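Local coordinates for UDP-N-acetylglucosamine--peptide N-acetylglucosaminyltransferase stabilizing protein GtfB (Streptococcus gordonii, PDB 5E9T) that forms a complex with the glycosyltransferase GtfA that attaches the first GlcNAc, from UDP-GlcNAc, to the serine-rich repeat adhesin GspB before its export, at residues R115-K129 / Y132-T146. Numbering follows the deposited sequence.
Sequences RLSERYNKQGRCFAK and YKSGQEAFNTTYYST
Two successive residues, Phe127 and Ala128, both meet Tyr143 of the next strand, next to a classic beta bulge that sets the pair opposite the single Arg119. The Phe127 and Tyr143 rings run alongside each other in one direction: Phe127 CD2 comes to the edge of the tyrosine ring, 4.0 Å from Tyr143 CD2, so this is no face-to-face stack. The same CD2 of Tyr143 sits 3.7 Å from Ala128 CB. Backbone bonding fixes the register, with Tyr144 N to Phe127 O at 2.9 Å (165° at the hydrogen), Lys129 N to Thr142 O, and Thr142 N to Lys129 O at 3.0 Å. Strands 126-132 and 138-144 thus make an antiparallel hairpin, at 158° between 126-129 and 138-144, within a large meandering sheet; Arg165 of the GtfA chain hydrogen-bonds Thr142 OG1. On the face of Lys129 and Thr142, the extended lysine chain crosses Tyr144 at about a right angle, Lys129 CD lying 3.5 Å from Tyr144 OH. At the end of strand 126-132, Tyr132 N hydrogen-bonds Arg115 O of strand 114-120, while Tyr132 OH donates to Ser117 OG (3.1 Å), which also bonds Asp106. Near the turn, Arg125 has CG anti to the backbone N (chi1 -153°) and then bends at chi3, bringing the guanidinium edge to Tyr144 O, hydrogen-bonded by Arg125 NH2 at 3.2 Å; Asp51 pairs with NE.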
# COMPACT_ATOMS: atom_id res chain seq x y z
N ARG B 115 -14.44 -1.49 5.72
CA ARG B 115 -15.00 -2.06 4.50
C ARG B 115 -15.93 -3.23 4.81
O ARG B 115 -17.08 -3.24 4.38
CB ARG B 115 -13.89 -2.48 3.54
CG ARG B 115 -13.12 -1.32 2.93
CD ARG B 115 -14.03 -0.37 2.16
NE ARG B 115 -13.27 0.46 1.22
CZ ARG B 115 -13.76 1.51 0.58
NH1 ARG B 115 -15.02 1.89 0.78
NH2 ARG B 115 -13.00 2.20 -0.25
N LEU B 116 -15.40 -4.26 5.48
CA LEU B 116 -16.20 -5.40 5.92
C LEU B 116 -16.25 -5.47 7.44
O LEU B 116 -15.27 -5.17 8.13
CB LEU B 116 -15.65 -6.72 5.40
CG LEU B 116 -15.38 -6.83 3.90
CD1 LEU B 116 -14.85 -8.21 3.60
CD2 LEU B 116 -16.64 -6.53 3.11
N SER B 117 -17.41 -5.88 7.96
CA SER B 117 -17.55 -6.35 9.34
C SER B 117 -18.04 -7.79 9.26
O SER B 117 -19.18 -8.04 8.86
CB SER B 117 -18.53 -5.49 10.14
OG SER B 117 -18.06 -4.16 10.28
N GLU B 118 -17.18 -8.73 9.63
CA GLU B 118 -17.55 -10.14 9.67
C GLU B 118 -17.87 -10.51 11.11
O GLU B 118 -17.07 -10.27 12.01
CB GLU B 118 -16.43 -11.00 9.09
CG GLU B 118 -16.03 -10.59 7.68
CD GLU B 118 -14.92 -11.44 7.09
OE1 GLU B 118 -15.13 -12.04 6.02
OE2 GLU B 118 -13.84 -11.50 7.70
N ARG B 119 -19.06 -11.08 11.32
CA ARG B 119 -19.63 -11.25 12.65
C ARG B 119 -19.60 -12.70 13.08
O ARG B 119 -19.91 -13.60 12.29
CB ARG B 119 -21.07 -10.74 12.69
CG ARG B 119 -21.32 -9.57 11.77
CD ARG B 119 -22.01 -8.44 12.50
NE ARG B 119 -22.34 -7.34 11.59
CZ ARG B 119 -22.36 -6.06 11.95
NH1 ARG B 119 -22.04 -5.71 13.18
NH2 ARG B 119 -22.68 -5.13 11.06
N TYR B 120 -19.26 -12.92 14.35
CA TYR B 120 -19.12 -14.26 14.90
C TYR B 120 -20.15 -14.48 16.01
O TYR B 120 -20.57 -13.54 16.69
CB TYR B 120 -17.70 -14.48 15.42
CG TYR B 120 -16.68 -14.57 14.31
CD1 TYR B 120 -16.26 -13.43 13.63
CD2 TYR B 120 -16.15 -15.79 13.92
CE1 TYR B 120 -15.34 -13.50 12.61
CE2 TYR B 120 -15.22 -15.87 12.89
CZ TYR B 120 -14.82 -14.72 12.24
OH TYR B 120 -13.90 -14.80 11.22
N ASN B 121 -20.55 -15.74 16.16
CA ASN B 121 -21.54 -16.14 17.15
C ASN B 121 -20.84 -16.82 18.33
O ASN B 121 -19.61 -16.86 18.41
CB ASN B 121 -22.58 -17.05 16.49
CG ASN B 121 -21.96 -18.25 15.79
OD1 ASN B 121 -20.87 -18.69 16.14
ND2 ASN B 121 -22.67 -18.78 14.79
N LYS B 122 -21.63 -17.35 19.27
CA LYS B 122 -21.04 -18.05 20.40
C LYS B 122 -20.44 -19.39 20.00
O LYS B 122 -19.64 -19.95 20.76
CB LYS B 122 -22.08 -18.25 21.51
CG LYS B 122 -23.23 -19.19 21.16
CD LYS B 122 -24.23 -19.25 22.30
CE LYS B 122 -25.53 -19.92 21.87
NZ LYS B 122 -26.65 -19.60 22.80
N GLN B 123 -20.79 -19.92 18.83
CA GLN B 123 -20.23 -21.17 18.35
C GLN B 123 -18.90 -20.98 17.63
O GLN B 123 -18.31 -21.97 17.19
CB GLN B 123 -21.22 -21.89 17.42
CG GLN B 123 -22.56 -22.24 18.05
CD GLN B 123 -23.52 -21.06 18.11
OE1 GLN B 123 -23.12 -19.91 17.90
NE2 GLN B 123 -24.78 -21.33 18.40
N GLY B 124 -18.43 -19.75 17.49
CA GLY B 124 -17.17 -19.47 16.84
C GLY B 124 -17.24 -19.34 15.33
O GLY B 124 -16.22 -19.02 14.71
N ARG B 125 -18.40 -19.59 14.73
CA ARG B 125 -18.55 -19.43 13.29
C ARG B 125 -18.82 -17.97 12.93
O ARG B 125 -19.34 -17.19 13.74
CB ARG B 125 -19.69 -20.30 12.77
CG ARG B 125 -19.52 -20.69 11.33
CD ARG B 125 -20.81 -21.20 10.73
NE ARG B 125 -21.94 -20.34 11.05
CZ ARG B 125 -22.92 -20.05 10.20
NH1 ARG B 125 -22.88 -20.53 8.97
NH2 ARG B 125 -23.92 -19.26 10.57
N CYS B 126 -18.47 -17.60 11.70
CA CYS B 126 -18.80 -16.29 11.16
C CYS B 126 -20.10 -16.42 10.37
O CYS B 126 -20.11 -17.00 9.28
CB CYS B 126 -17.67 -15.77 10.28
SG CYS B 126 -18.09 -14.34 9.25
N PHE B 127 -21.19 -15.90 10.92
CA PHE B 127 -22.51 -16.03 10.31
C PHE B 127 -22.92 -14.83 9.47
O PHE B 127 -23.91 -14.92 8.74
CB PHE B 127 -23.57 -16.28 11.40
CG PHE B 127 -23.81 -15.11 12.31
CD1 PHE B 127 -22.96 -14.86 13.37
CD2 PHE B 127 -24.90 -14.28 12.12
CE1 PHE B 127 -23.18 -13.79 14.21
CE2 PHE B 127 -25.13 -13.21 12.96
CZ PHE B 127 -24.27 -12.96 14.01
N ALA B 128 -22.19 -13.72 9.54
CA ALA B 128 -22.60 -12.53 8.82
C ALA B 128 -21.39 -11.69 8.43
O ALA B 128 -20.42 -11.60 9.19
CB ALA B 128 -23.56 -11.68 9.66
N LYS B 129 -21.46 -11.09 7.25
CA LYS B 129 -20.54 -10.04 6.85
C LYS B 129 -21.35 -8.81 6.46
O LYS B 129 -22.34 -8.92 5.73
CB LYS B 129 -19.65 -10.46 5.67
CG LYS B 129 -18.91 -11.78 5.83
CD LYS B 129 -18.06 -12.02 4.60
CE LYS B 129 -17.48 -13.42 4.57
NZ LYS B 129 -16.83 -13.70 3.25
N TYR B 132 -19.59 -2.13 3.47
CA TYR B 132 -19.71 -0.69 3.64
C TYR B 132 -19.39 0.03 2.34
O TYR B 132 -18.37 -0.25 1.69
CB TYR B 132 -18.78 -0.19 4.74
CG TYR B 132 -19.17 -0.67 6.12
CD1 TYR B 132 -18.76 -1.91 6.59
CD2 TYR B 132 -19.95 0.13 6.96
CE1 TYR B 132 -19.12 -2.35 7.85
CE2 TYR B 132 -20.30 -0.30 8.22
CZ TYR B 132 -19.88 -1.54 8.66
OH TYR B 132 -20.23 -1.98 9.92
N LYS B 133 -20.25 0.97 1.96
CA LYS B 133 -19.96 1.88 0.86
C LYS B 133 -19.14 3.06 1.40
O LYS B 133 -18.61 3.02 2.51
CB LYS B 133 -21.25 2.32 0.16
CG LYS B 133 -22.36 2.81 1.07
CD LYS B 133 -23.38 3.61 0.26
CE LYS B 133 -24.45 4.21 1.16
NZ LYS B 133 -25.31 5.18 0.44
N SER B 134 -19.04 4.12 0.60
CA SER B 134 -17.95 5.09 0.70
C SER B 134 -17.81 5.68 2.10
O SER B 134 -16.76 5.57 2.74
CB SER B 134 -18.15 6.19 -0.33
OG SER B 134 -18.46 5.63 -1.59
N GLY B 135 -18.88 6.30 2.61
CA GLY B 135 -18.75 7.13 3.79
C GLY B 135 -18.59 6.32 5.06
O GLY B 135 -18.80 6.83 6.17
N GLN B 136 -18.22 5.05 4.90
CA GLN B 136 -18.34 4.03 5.94
C GLN B 136 -19.80 3.86 6.34
O GLN B 136 -20.11 3.52 7.49
CB GLN B 136 -17.45 4.35 7.15
CG GLN B 136 -15.97 4.18 6.85
CD GLN B 136 -15.07 4.48 8.04
OE1 GLN B 136 -14.17 3.72 8.36
NE2 GLN B 136 -15.32 5.61 8.70
N GLU B 137 -20.69 4.10 5.38
CA GLU B 137 -22.10 3.77 5.52
C GLU B 137 -22.30 2.29 5.25
O GLU B 137 -21.68 1.72 4.34
CB GLU B 137 -22.94 4.58 4.54
CG GLU B 137 -22.48 6.01 4.35
CD GLU B 137 -23.63 6.92 3.94
OE1 GLU B 137 -24.79 6.55 4.17
OE2 GLU B 137 -23.37 7.99 3.37
N ALA B 138 -23.16 1.66 6.04
CA ALA B 138 -23.44 0.24 5.84
C ALA B 138 -24.23 0.06 4.54
O ALA B 138 -25.29 0.66 4.36
CB ALA B 138 -24.23 -0.31 7.02
N PHE B 139 -23.70 -0.75 3.63
CA PHE B 139 -24.43 -1.08 2.42
C PHE B 139 -25.45 -2.18 2.67
O PHE B 139 -26.66 -1.98 2.50
CB PHE B 139 -23.48 -1.48 1.29
CG PHE B 139 -24.19 -2.05 0.10
CD1 PHE B 139 -25.11 -1.29 -0.60
CD2 PHE B 139 -23.95 -3.35 -0.32
CE1 PHE B 139 -25.78 -1.81 -1.69
CE2 PHE B 139 -24.61 -3.88 -1.42
CZ PHE B 139 -25.52 -3.10 -2.10
N ASN B 140 -24.98 -3.37 3.04
CA ASN B 140 -25.89 -4.48 3.32
C ASN B 140 -25.25 -5.38 4.37
O ASN B 140 -24.12 -5.16 4.81
CB ASN B 140 -26.24 -5.25 2.05
CG ASN B 140 -25.05 -5.98 1.44
OD1 ASN B 140 -23.98 -6.09 2.03
ND2 ASN B 140 -25.24 -6.50 0.23
N THR B 141 -25.99 -6.42 4.75
CA THR B 141 -25.47 -7.49 5.58
C THR B 141 -25.99 -8.81 5.05
O THR B 141 -27.20 -8.96 4.84
CB THR B 141 -25.86 -7.33 7.05
OG1 THR B 141 -25.33 -6.10 7.56
CG2 THR B 141 -25.33 -8.49 7.87
N THR B 142 -25.09 -9.76 4.82
CA THR B 142 -25.45 -11.10 4.39
C THR B 142 -25.34 -12.05 5.57
O THR B 142 -24.40 -11.96 6.37
CB THR B 142 -24.54 -11.58 3.26
OG1 THR B 142 -24.63 -10.67 2.15
CG2 THR B 142 -24.94 -12.97 2.79
N TYR B 143 -26.32 -12.94 5.70
CA TYR B 143 -26.31 -13.97 6.74
C TYR B 143 -26.22 -15.33 6.05
O TYR B 143 -27.05 -15.65 5.19
CB TYR B 143 -27.55 -13.86 7.63
CG TYR B 143 -27.69 -12.51 8.29
CD1 TYR B 143 -28.31 -11.45 7.63
CD2 TYR B 143 -27.21 -12.27 9.58
CE1 TYR B 143 -28.45 -10.21 8.22
CE2 TYR B 143 -27.34 -11.03 10.18
CZ TYR B 143 -27.96 -10.00 9.50
OH TYR B 143 -28.10 -8.76 10.08
N TYR B 144 -25.22 -16.11 6.42
CA TYR B 144 -24.87 -17.34 5.73
C TYR B 144 -25.31 -18.56 6.53
O TYR B 144 -25.33 -18.54 7.76
CB TYR B 144 -23.36 -17.44 5.48
CG TYR B 144 -22.75 -16.25 4.80
CD1 TYR B 144 -22.26 -15.18 5.54
CD2 TYR B 144 -22.66 -16.18 3.42
CE1 TYR B 144 -21.70 -14.08 4.93
CE2 TYR B 144 -22.09 -15.09 2.79
CZ TYR B 144 -21.62 -14.04 3.55
OH TYR B 144 -21.05 -12.95 2.93
N SER B 145 -25.64 -19.63 5.81
CA SER B 145 -25.85 -20.91 6.47
C SER B 145 -24.50 -21.46 6.92
O SER B 145 -23.44 -20.90 6.64
CB SER B 145 -26.55 -21.89 5.53
OG SER B 145 -25.68 -22.36 4.52
N THR B 146 -24.53 -22.59 7.62
CA THR B 146 -23.28 -23.23 7.99
C THR B 146 -22.58 -23.85 6.80
O THR B 146 -21.43 -24.28 6.92
CB THR B 146 -23.52 -24.27 9.08
OG1 THR B 146 -24.58 -25.14 8.69
CG2 THR B 146 -23.90 -23.58 10.39